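PDB 4OVY: haloacid dehalogenase domain protein hydrolase from Planctomyces limnophilus, which is a putative hydrolase of the haloacid dehalogenase family, probably a phosphatase, and binds a calcium ion in the crystal. Local coordinates for residues A[14-19]-A[147-152]; A[141-146]-A[230-235]; A[237-242]-A[285-290]. One frame throughout, in Å; residues are numbered along the deposited sequence.

Contact 1. Residues A[14-19]-A[147-152]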
# COMPACT_ATOMS: atom_id res chain seq x y z
N ARG A 14 5.47 5.98 -30.31
CA ARG A 14 6.04 4.75 -30.87
C ARG A 14 6.53 3.81 -29.77
O ARG A 14 6.24 2.61 -29.80
CB ARG A 14 7.18 5.05 -31.85
CG ARG A 14 6.70 5.70 -33.14
CD ARG A 14 7.78 5.75 -34.20
NE ARG A 14 8.86 6.68 -33.88
CZ ARG A 14 8.83 8.00 -34.10
NH1 ARG A 14 7.77 8.59 -34.64
NH2 ARG A 14 9.89 8.73 -33.77
N ALA A 15 7.25 4.37 -28.80
CA ALA A 15 7.78 3.58 -27.69
C ALA A 15 6.67 2.97 -26.83
O ALA A 15 6.77 1.81 -26.44
CB ALA A 15 8.68 4.45 -26.82
N ILE A 16 5.63 3.74 -26.54
CA ILE A 16 4.54 3.26 -25.71
C ILE A 16 3.81 2.11 -26.39
O ILE A 16 3.63 1.05 -25.79
CB ILE A 16 3.55 4.38 -25.35
CG1 ILE A 16 4.21 5.37 -24.38
CG2 ILE A 16 2.28 3.80 -24.72
CD1 ILE A 16 3.47 6.68 -24.24
N LEU A 17 3.42 2.31 -27.65
CA LEU A 17 2.66 1.29 -28.38
C LEU A 17 3.47 0.01 -28.55
O LEU A 17 2.96 -1.08 -28.33
CB LEU A 17 2.19 1.82 -29.73
CG LEU A 17 1.18 2.98 -29.69
CD1 LEU A 17 0.99 3.55 -31.09
CD2 LEU A 17 -0.16 2.54 -29.10
N GLU A 18 4.75 0.16 -28.92
CA GLU A 18 5.66 -0.97 -29.13
C GLU A 18 5.86 -1.77 -27.83
O GLU A 18 5.78 -3.00 -27.82
CB GLU A 18 7.01 -0.47 -29.65
CG GLU A 18 8.02 -1.54 -30.04
CD GLU A 18 9.11 -1.02 -30.97
OE1 GLU A 18 9.65 0.08 -30.70
OE2 GLU A 18 9.42 -1.70 -31.99
N TYR A 19 6.13 -1.05 -26.75
CA TYR A 19 6.40 -1.68 -25.47
C TYR A 19 5.17 -2.41 -24.93
O TYR A 19 5.26 -3.57 -24.51
CB TYR A 19 6.88 -0.64 -24.47
CG TYR A 19 7.32 -1.23 -23.15
CD1 TYR A 19 8.53 -1.90 -23.05
CD2 TYR A 19 6.52 -1.12 -22.01
CE1 TYR A 19 8.95 -2.45 -21.85
CE2 TYR A 19 6.94 -1.66 -20.80
CZ TYR A 19 8.14 -2.33 -20.72
OH TYR A 19 8.56 -2.88 -19.53
N LEU A 147 -3.53 6.29 -19.49
CA LEU A 147 -4.03 5.50 -18.35
C LEU A 147 -5.07 4.45 -18.79
O LEU A 147 -4.97 3.28 -18.40
CB LEU A 147 -4.63 6.41 -17.29
CG LEU A 147 -3.63 7.25 -16.48
CD1 LEU A 147 -4.38 8.34 -15.74
CD2 LEU A 147 -2.83 6.38 -15.52
N ALA A 148 -6.05 4.86 -19.59
CA ALA A 148 -7.09 3.95 -20.08
C ALA A 148 -6.50 2.84 -20.95
O ALA A 148 -6.88 1.67 -20.82
CB ALA A 148 -8.15 4.72 -20.86
N PHE A 149 -5.58 3.21 -21.83
CA PHE A 149 -4.92 2.28 -22.74
C PHE A 149 -4.19 1.19 -21.96
O PHE A 149 -4.30 0.01 -22.26
CB PHE A 149 -3.95 3.05 -23.64
CG PHE A 149 -3.13 2.18 -24.56
CD1 PHE A 149 -3.73 1.50 -25.62
CD2 PHE A 149 -1.76 2.06 -24.38
CE1 PHE A 149 -2.97 0.71 -26.47
CE2 PHE A 149 -1.00 1.27 -25.23
CZ PHE A 149 -1.61 0.59 -26.28
N LEU A 150 -3.44 1.61 -20.95
CA LEU A 150 -2.70 0.67 -20.11
C LEU A 150 -3.64 -0.25 -19.34
O LEU A 150 -3.42 -1.47 -19.27
CB LEU A 150 -1.77 1.42 -19.16
CG LEU A 150 -0.63 2.16 -19.87
CD1 LEU A 150 0.04 3.16 -18.94
CD2 LEU A 150 0.39 1.19 -20.44
N ARG A 151 -4.70 0.30 -18.77
CA ARG A 151 -5.67 -0.52 -18.04
C ARG A 151 -6.40 -1.50 -18.97
O ARG A 151 -6.68 -2.63 -18.58
CB ARG A 151 -6.64 0.36 -17.23
CG ARG A 151 -5.95 1.02 -16.04
CD ARG A 151 -6.95 1.63 -15.07
NE ARG A 151 -7.67 2.77 -15.66
CZ ARG A 151 -7.44 4.06 -15.39
NH1 ARG A 151 -8.17 4.97 -16.01
NH2 ARG A 151 -6.50 4.46 -14.54
N GLN A 152 -6.67 -1.08 -20.20
CA GLN A 152 -7.25 -1.99 -21.21
C GLN A 152 -6.34 -3.19 -21.49
O GLN A 152 -6.82 -4.25 -21.85
CB GLN A 152 -7.55 -1.24 -22.51
CG GLN A 152 -8.76 -0.32 -22.42
CD GLN A 152 -8.82 0.71 -23.54
OE1 GLN A 152 -8.11 0.59 -24.55
NE2 GLN A 152 -9.66 1.72 -23.37
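Leu17 and Ile16 meet the ring of Phe149 in an entirely apolar contact between two helices. The closest approach is from Leu17 CD2 to Phe149 CZ, 3.7 Å. The same methyl lies 4.2 Å from Phe149 CE2. CD2 is the branch of the leucine that touches, and the two side chains cross at about a right angle. Ile16 comes in obliquely through its short branch, with CG2 4.2 Å from Phe149 CE2. Both methyls reach the outer end of the ring at a slant.

The torsions explain this reach. Phe149 has CG anti to the backbone N (chi1 176°), and the ring extends from its own helix toward residues 14-19. The CA atoms of Leu17 and Phe149 are 9.5 Å apart, and the aromatic side chain spans much of that gap.

No hydrogen bond joins the two segments. The ring of His153, the residue after 147-152, also meets that of Phe149, with the planes at about 55°.

Phe149 packs as well against Pro3 and against Val20, about one turn after Ile16 and Leu17 on helix 11-24. Ile16 leans on Leu255 of strand 253-260, and Leu150 on Val39 and Phe41 of strand 38-41. Helices 11-24 and 141-152 thus lie side by side on one face of the central sheet.

Contact 2. Residues A[141-146]-A[230-235]. With CA (calcium ion), chain J; EDO (1,2-ethanediol), chain F.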
# COMPACT_ATOMS: atom_id res chain seq x y z
N GLN A 141 -5.28 15.44 -21.02
CA GLN A 141 -6.11 14.53 -21.78
C GLN A 141 -5.30 13.38 -22.41
O GLN A 141 -5.74 12.23 -22.37
CB GLN A 141 -6.89 15.30 -22.86
CG GLN A 141 -7.66 14.44 -23.84
CD GLN A 141 -8.78 13.64 -23.20
OE1 GLN A 141 -9.41 14.07 -22.23
NE2 GLN A 141 -9.05 12.47 -23.76
N PRO A 142 -4.11 13.68 -22.96
CA PRO A 142 -3.30 12.57 -23.48
C PRO A 142 -2.90 11.55 -22.40
O PRO A 142 -2.78 10.36 -22.70
CB PRO A 142 -2.07 13.27 -24.07
CG PRO A 142 -2.55 14.64 -24.40
CD PRO A 142 -3.51 14.98 -23.29
N MSE A 143 -2.71 12.00 -21.17
CA MSE A 143 -2.36 11.08 -20.09
C MSE A 143 -3.58 10.30 -19.64
O MSE A 143 -3.46 9.15 -19.26
CB MSE A 143 -1.70 11.81 -18.91
CG MSE A 143 -0.41 12.51 -19.34
SE MSE A 143 0.98 11.22 -19.92
CE MSE A 143 1.40 10.51 -18.14
N LEU A 144 -4.76 10.91 -19.69
CA LEU A 144 -5.99 10.15 -19.42
C LEU A 144 -6.15 9.01 -20.42
O LEU A 144 -6.54 7.89 -20.06
CB LEU A 144 -7.21 11.06 -19.48
CG LEU A 144 -7.30 12.23 -18.50
CD1 LEU A 144 -8.65 12.91 -18.67
CD2 LEU A 144 -7.10 11.76 -17.06
N GLU A 145 -5.85 9.29 -21.68
CA GLU A 145 -5.86 8.27 -22.73
C GLU A 145 -4.83 7.17 -22.44
O GLU A 145 -5.13 5.99 -22.60
CB GLU A 145 -5.60 8.89 -24.10
CG GLU A 145 -6.75 9.77 -24.56
CD GLU A 145 -6.42 10.61 -25.77
OE1 GLU A 145 -5.36 10.36 -26.41
OE2 GLU A 145 -7.22 11.51 -26.09
N LEU A 146 -3.64 7.57 -22.02
CA LEU A 146 -2.58 6.60 -21.71
C LEU A 146 -2.98 5.70 -20.55
O LEU A 146 -2.82 4.49 -20.63
CB LEU A 146 -1.26 7.32 -21.41
CG LEU A 146 -0.09 6.43 -21.00
CD1 LEU A 146 0.21 5.36 -22.05
CD2 LEU A 146 1.13 7.31 -20.77
N MSE A 230 7.01 -0.07 -15.95
CA MSE A 230 6.97 1.23 -16.63
C MSE A 230 6.77 2.33 -15.62
O MSE A 230 6.17 2.11 -14.58
CB MSE A 230 5.82 1.18 -17.63
CG MSE A 230 5.71 2.41 -18.50
SE MSE A 230 4.24 2.07 -19.78
CE MSE A 230 3.93 3.92 -20.36
N ALA A 231 7.31 3.51 -15.92
CA ALA A 231 7.14 4.68 -15.07
C ALA A 231 7.17 5.94 -15.90
O ALA A 231 7.89 6.02 -16.89
CB ALA A 231 8.20 4.73 -13.99
N VAL A 232 6.36 6.91 -15.50
CA VAL A 232 6.32 8.21 -16.13
C VAL A 232 6.45 9.30 -15.07
O VAL A 232 5.73 9.30 -14.07
CB VAL A 232 5.03 8.43 -16.94
CG1 VAL A 232 5.13 9.72 -17.75
CG2 VAL A 232 4.75 7.23 -17.85
N GLY A 233 7.37 10.23 -15.31
CA GLY A 233 7.59 11.36 -14.43
C GLY A 233 7.82 12.61 -15.26
O GLY A 233 7.60 12.60 -16.48
N ASN A 234 8.24 13.69 -14.60
CA ASN A 234 8.54 14.94 -15.31
C ASN A 234 9.67 15.77 -14.70
O ASN A 234 10.09 16.75 -15.31
CB ASN A 234 7.30 15.82 -15.39
CG ASN A 234 6.95 16.43 -14.05
OD1 ASN A 234 6.60 15.71 -13.12
ND2 ASN A 234 7.05 17.75 -13.94
N SER A 235 10.15 15.42 -13.52
CA SER A 235 11.12 16.27 -12.83
C SER A 235 12.27 15.46 -12.26
O SER A 235 12.26 14.23 -12.27
CB SER A 235 10.41 17.05 -11.72
OG SER A 235 10.19 16.21 -10.59
CA CA J . 6.48 16.10 -10.73
C1 EDO F . -10.40 8.34 -21.24
O1 EDO F . -10.08 7.61 -22.42
C2 EDO F . -10.17 9.82 -21.50
O2 EDO F . -10.97 10.24 -22.62
O HOH W 1 8.55 14.77 -9.36
O HOH W 2 6.96 17.94 -9.89
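Met143 and Val232 are the closest backbone pair, with CA atoms 10.0 Å apart, so helix 141-152 and strand 230-233 meet through side chains alone. Met143 and Met230 are both modelled as selenomethionine.

Met143 CE lies 3.8 Å from Val232 CG1. The Met143 chain bends at chi2 (-64°) and again at chi3. The two side chains cross obliquely, and the end methyl of Met143 does the touching. Further along, Leu146 CD1 approaches Met230 CE at 4.3 Å. Met230 is extended throughout and carries that methyl far out from the strand. All four residues are buried, and Phe41 of the adjoining strand packs on Met143 and Val232.

On the far side of the helix, Gln141 NE2 donates to Glu145 OE2 at 3.1 Å. The bond is almost straight (175°) and lies close to the plane of the amide. It meets the carboxylate oxygen on its anti side, 20° out of the carboxylate plane. Ser6 also holds this oxygen. NE2 also bonds to O2 of an ethanediol, probably from the crystallisation liquor. With an alanine at Gln141 the amide is gone, and Glu145 OE2 is likely to keep Ser6 but lose its partner one turn back.

Past the strand end, Asn234 OD1 binds calcium at 2.4 Å. Asp42 OD2, the backbone O of Asp44 and two waters are further ligands. Ser235 OG is hydrogen-bonded to one of these waters, and Thr46 OG1 to Asn234 OD1.

A helix packed on parallel strands, with metal ligands just beyond their ends, is characteristic of the Rossmann-like HAD fold. Asp42, Asp44 and Thr46 match its DxDx(T/V) motif.

Contact 3. Residues A[237-242]-A[285-290]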
# COMPACT_ATOMS: atom_id res chain seq x y z
N GLY A 237 12.97 15.06 -9.24
CA GLY A 237 12.43 14.25 -8.15
C GLY A 237 11.97 12.85 -8.55
O GLY A 237 11.77 12.00 -7.69
N ASP A 238 11.81 12.61 -9.86
CA ASP A 238 11.44 11.31 -10.41
C ASP A 238 12.63 10.45 -10.86
O ASP A 238 12.43 9.32 -11.33
CB ASP A 238 10.50 11.51 -11.60
CG ASP A 238 9.18 12.13 -11.20
OD1 ASP A 238 8.56 11.60 -10.26
OD2 ASP A 238 8.77 13.13 -11.83
N TYR A 239 13.85 10.97 -10.70
CA TYR A 239 15.05 10.31 -11.23
C TYR A 239 15.20 8.88 -10.71
O TYR A 239 15.37 7.96 -11.48
CB TYR A 239 16.31 11.11 -10.90
CG TYR A 239 17.56 10.70 -11.67
CD1 TYR A 239 18.22 9.51 -11.39
CD2 TYR A 239 18.10 11.53 -12.65
CE1 TYR A 239 19.36 9.14 -12.08
CE2 TYR A 239 19.25 11.16 -13.35
CZ TYR A 239 19.87 9.96 -13.06
OH TYR A 239 21.01 9.57 -13.73
N GLU A 240 15.14 8.71 -9.39
CA GLU A 240 15.30 7.39 -8.79
C GLU A 240 14.18 6.42 -9.16
O GLU A 240 14.43 5.25 -9.40
CB GLU A 240 15.47 7.48 -7.27
CG GLU A 240 16.79 8.11 -6.83
CD GLU A 240 16.72 9.61 -6.59
OE1 GLU A 240 15.79 10.29 -7.10
OE2 GLU A 240 17.63 10.11 -5.88
N MSE A 241 12.94 6.91 -9.24
CA MSE A 241 11.83 6.06 -9.68
C MSE A 241 12.09 5.52 -11.08
O MSE A 241 11.95 4.33 -11.33
CB MSE A 241 10.49 6.79 -9.62
CG MSE A 241 9.38 5.94 -10.24
SE MSE A 241 7.64 6.85 -10.16
CE MSE A 241 7.96 8.28 -11.48
N LEU A 242 12.46 6.39 -12.02
CA LEU A 242 12.72 5.97 -13.40
C LEU A 242 13.91 5.01 -13.47
O LEU A 242 13.86 3.98 -14.15
CB LEU A 242 12.95 7.18 -14.30
CG LEU A 242 11.76 8.14 -14.47
CD1 LEU A 242 12.21 9.47 -15.07
CD2 LEU A 242 10.68 7.52 -15.32
N THR A 285 18.93 10.40 -22.64
CA THR A 285 19.45 9.61 -23.75
C THR A 285 20.27 8.42 -23.25
O THR A 285 20.05 7.30 -23.67
CB THR A 285 20.29 10.47 -24.71
OG1 THR A 285 19.45 11.47 -25.30
CG2 THR A 285 20.90 9.63 -25.83
N SER A 286 21.20 8.67 -22.32
CA SER A 286 22.05 7.60 -21.80
C SER A 286 21.24 6.54 -21.06
O SER A 286 21.62 5.37 -21.07
CB SER A 286 23.14 8.16 -20.89
OG SER A 286 22.59 8.79 -19.75
N LYS A 287 20.14 6.94 -20.42
CA LYS A 287 19.27 6.01 -19.68
C LYS A 287 18.24 5.29 -20.57
O LYS A 287 17.65 4.29 -20.15
CB LYS A 287 18.53 6.76 -18.57
CG LYS A 287 19.42 7.33 -17.47
CD LYS A 287 20.04 6.23 -16.62
CE LYS A 287 20.51 6.77 -15.28
NZ LYS A 287 21.04 5.68 -14.42
N GLY A 288 18.02 5.80 -21.78
CA GLY A 288 16.96 5.28 -22.64
C GLY A 288 15.58 5.81 -22.27
O GLY A 288 14.56 5.27 -22.69
N TRP A 289 15.56 6.88 -21.48
CA TRP A 289 14.30 7.53 -21.10
C TRP A 289 13.75 8.33 -22.28
O TRP A 289 14.45 9.13 -22.89
CB TRP A 289 14.51 8.44 -19.89
CG TRP A 289 14.93 7.73 -18.64
CD1 TRP A 289 14.77 6.40 -18.36
CD2 TRP A 289 15.57 8.31 -17.49
NE1 TRP A 289 15.28 6.12 -17.11
CE2 TRP A 289 15.77 7.27 -16.56
CE3 TRP A 289 16.02 9.59 -17.17
CZ2 TRP A 289 16.38 7.48 -15.32
CZ3 TRP A 289 16.62 9.80 -15.94
CH2 TRP A 289 16.79 8.75 -15.03
N ILE A 290 12.48 8.11 -22.59
CA ILE A 290 11.86 8.74 -23.75
C ILE A 290 11.18 10.02 -23.30
O ILE A 290 10.33 10.01 -22.40
CB ILE A 290 10.84 7.81 -24.42
CG1 ILE A 290 11.46 6.44 -24.74
CG2 ILE A 290 10.27 8.47 -25.68
CD1 ILE A 290 12.65 6.48 -25.67
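Tyr239 and Trp289 form a T-shaped pair, with the edge of the indole directed at the face of the phenol. The planes stand at 82°, and the centroids of the tyrosine ring and the tryptophan six-membered ring are 5.0 Å apart. Trp289 CH2 sits over the centre of the phenol, 3.8 Å from Tyr239 CE2. Tyr239 has CG anti to its own N (chi1 -166°), which carries the ring to where its face meets the indole edge.

Leu242 takes one face of the indole. Its CB is 3.6 Å from Trp289 CZ2, and its CD1 makes a CH-pi contact, 4.3 Å from the six-membered ring centroid and nearly on the ring normal. Lys287 CB lies over the opposite face, so the indole is clamped between the two residues. Trp289 NE1 bonds to Thr246, which fixes the edge further.

Between lysine and tryptophan the chain turns through Gly288, the positive-phi residue of a Schellman motif that ends helix 279-287. Its N bonds to Thr285 O at 3.2 Å. This turn places Trp289 beside the last helical turn and against Lys287.

The lysine chain bends at chi2 (-69°) and crosses the tyrosine at about a right angle. Lys287 CE comes within 3.2 Å of Tyr239 OH, a close approach without a hydrogen bond. The polar ends have separate partners: Lys287 NZ makes a salt bridge with Glu243, and Tyr239 OH bonds to Asp283. Ala280 and Ala284 of helix 279-287 also touch the tryptophan.

How the contacts relate
Contacts 1 and 2 share helix 141-152, and their centres are about 10 Å apart. The centre of contact 3 is about 14 Å from that of contact 2 and about 18 Å from that of contact 1. Along the chain the segments of contacts 1 and 2 alternate, and contact 3 follows both. Helices 11-24 and 141-152 lie on one face of the central sheet; helices 239-246 and 279-287 lie on the other. This makes three alpha/beta/alpha layers, as in HAD-fold hydrolases, with the calcium site just past strand 230-233. Met230 and Val232 face contact 2; Ala231 touches Met241 and Leu242. Asp238 OD2 bonds to the backbone N of Asn234 and Ser235, joining contact 3 to that site.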